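PDB 5A8U: polyhedrin from Orgyia pseudotsugata cypovirus 5, which builds the crystalline occlusion bodies (polyhedra) that shelter virus particles from the outside environment until insect larvae eat them. Local coordinates for residues 225-228 against 232-235. Residues are numbered along the deposited sequence; the frame is centred on the assembly and turned at random.
Sequences TAYV and VAVE
With CG turned anti to its own carbonyl carbon (chi1 -80°), Tyr-227 swings its ring off the end of the strand and lays one face against the first turn of the following helix, over the backbone of Ala-233. The CA of Ala-233 sits 3.8 Å from the centroid of the Tyr-227 ring, 21° off the ring normal, a CH-pi contact over the face, displaced toward the CG-CD2 side. On that side the methyl CB of Ala-233 comes within 3.5 Å of Tyr-227 CD2. Beyond the CD1 rim, and from the same side of the ring as Ala-233, Val-232 CG1, anti to the backbone N at chi1 175°, comes down obliquely to Tyr-227 CD1 at 3.7 Å. The second branch of the same valine, CG2, touches CG1 of the solvent-exposed Val-228 at 4.0 Å, a looser apolar contact. No hydrogen bond spans the two segments, so apolar packing and the CH-pi contact join them. Asn-229 OD1 accepts a hydrogen bond from Val-232 N in the opening turn of the helix. Val-43 and Phe-237 also pack on the tyrosine, and His-88 of a second subunit stacks on its ring, bringing the subunit interface to this spot. The whole is a short beta-to-alpha connection, in which strand 223-227, outermost of its antiparallel sheet within the chain, passes through two residues into helix 230-241 and its last aromatic residue packs against the helix's first turn.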
ATOM      1  N   THR A 225       1.282   8.810  13.552  1.00  4.90           N
ATOM      2  CA  THR A 225       1.295  10.226  13.918  1.00  5.41           C
ATOM      3  C   THR A 225       2.699  10.583  14.357  1.00  6.63           C
ATOM      4  O   THR A 225       3.552   9.702  14.498  1.00  6.31           O
ATOM      5  CB  THR A 225       0.297  10.567  15.064  1.00  7.94           C
ATOM      6  OG1 THR A 225       0.129  11.993  15.122  1.00  8.52           O
ATOM      7  CG2 THR A 225       0.806  10.066  16.408  1.00  8.07           C
ATOM      8  N   ALA A 226       2.944  11.872  14.554  1.00  5.20           N
ATOM      9  CA  ALA A 226       4.182  12.295  15.189  1.00  4.67           C
ATOM     10  C   ALA A 226       3.830  13.043  16.459  1.00  4.60           C
ATOM     11  O   ALA A 226       2.856  13.801  16.489  1.00  6.13           O
ATOM     12  CB  ALA A 226       4.995  13.180  14.260  1.00  7.53           C
ATOM     13  N   TYR A 227       4.623  12.811  17.499  1.00  4.11           N
ATOM     14  CA  TYR A 227       4.429  13.430  18.803  1.00  4.90           C
ATOM     15  C   TYR A 227       5.627  14.308  19.143  1.00  4.94           C
ATOM     16  O   TYR A 227       6.764  13.997  18.775  1.00  4.15           O
ATOM     17  CB  TYR A 227       4.274  12.361  19.896  1.00  4.42           C
ATOM     18  CG  TYR A 227       2.893  11.769  19.962  1.00  5.46           C
ATOM     19  CD1 TYR A 227       1.839  12.516  20.471  1.00  4.62           C
ATOM     20  CD2 TYR A 227       2.637  10.484  19.512  1.00  6.51           C
ATOM     21  CE1 TYR A 227       0.544  12.007  20.530  1.00  8.32           C
ATOM     22  CE2 TYR A 227       1.339   9.952  19.572  1.00  4.38           C
ATOM     23  CZ  TYR A 227       0.300  10.726  20.080  1.00  8.39           C
ATOM     24  OH  TYR A 227      -0.997  10.247  20.149  1.00 10.67           O
ATOM     25  N   VAL A 228       5.362  15.391  19.871  1.00  4.33           N
ATOM     26  CA  VAL A 228       6.407  16.335  20.266  1.00  4.28           C
ATOM     27  C   VAL A 228       7.550  15.674  21.064  1.00  5.15           C
ATOM     28  O   VAL A 228       8.719  16.037  20.914  1.00  5.71           O
ATOM     29  CB  VAL A 228       5.808  17.534  21.049  1.00  4.84           C
ATOM     30  CG1 VAL A 228       5.224  17.070  22.381  1.00  6.99           C
ATOM     31  CG2 VAL A 228       6.867  18.627  21.245  1.00  9.04           C
ATOM     32  N   VAL A 232       4.882  12.334  25.785  1.00  5.87           N
ATOM     33  CA  VAL A 232       3.519  12.508  25.314  1.00  4.35           C
ATOM     34  C   VAL A 232       3.022  11.296  24.502  1.00  6.40           C
ATOM     35  O   VAL A 232       1.891  10.850  24.647  1.00  5.80           O
ATOM     36  CB  VAL A 232       3.384  13.816  24.499  1.00  6.30           C
ATOM     37  CG1 VAL A 232       1.988  13.918  23.899  1.00  8.51           C
ATOM     38  CG2 VAL A 232       3.704  15.018  25.403  1.00  6.38           C
ATOM     39  N   ALA A 233       3.875  10.765  23.637  1.00  3.41           N
ATOM     40  CA  ALA A 233       3.525   9.572  22.880  1.00  5.90           C
ATOM     41  C   ALA A 233       3.118   8.418  23.796  1.00  5.84           C
ATOM     42  O   ALA A 233       2.136   7.731  23.533  1.00  7.01           O
ATOM     43  CB  ALA A 233       4.702   9.142  22.012  1.00  4.67           C
ATOM     44  N   VAL A 234       3.906   8.191  24.845  1.00  4.74           N
ATOM     45  CA  VAL A 234       3.635   7.066  25.734  1.00  5.58           C
ATOM     46  C   VAL A 234       2.299   7.243  26.455  1.00  6.53           C
ATOM     47  O   VAL A 234       1.500   6.316  26.539  1.00  7.06           O
ATOM     48  CB  VAL A 234       4.786   6.841  26.719  1.00  4.27           C
ATOM     49  CG1 VAL A 234       4.370   5.865  27.792  1.00  6.86           C
ATOM     50  CG2 VAL A 234       5.998   6.309  25.963  1.00  6.82           C
ATOM     51  N   GLU A 235       2.032   8.436  26.983  1.00  5.29           N
ATOM     52  CA  GLU A 235       0.805   8.592  27.758  1.00  7.29           C
ATOM     53  C   GLU A 235      -0.452   8.633  26.903  1.00  6.50           C
ATOM     54  O   GLU A 235      -1.487   8.144  27.326  1.00  7.94           O
ATOM     55  CB  GLU A 235       0.868   9.800  28.699  1.00  9.99           C
ATOM     56  CG  GLU A 235       0.773  11.144  28.021  1.00 11.42           C
ATOM     57  CD  GLU A 235       0.963  12.286  29.019  1.00 15.88           C
ATOM     58  OE1 GLU A 235       1.673  12.074  30.025  1.00 12.88           O
ATOM     59  OE2 GLU A 235       0.390  13.378  28.806  1.00 21.26           O
TER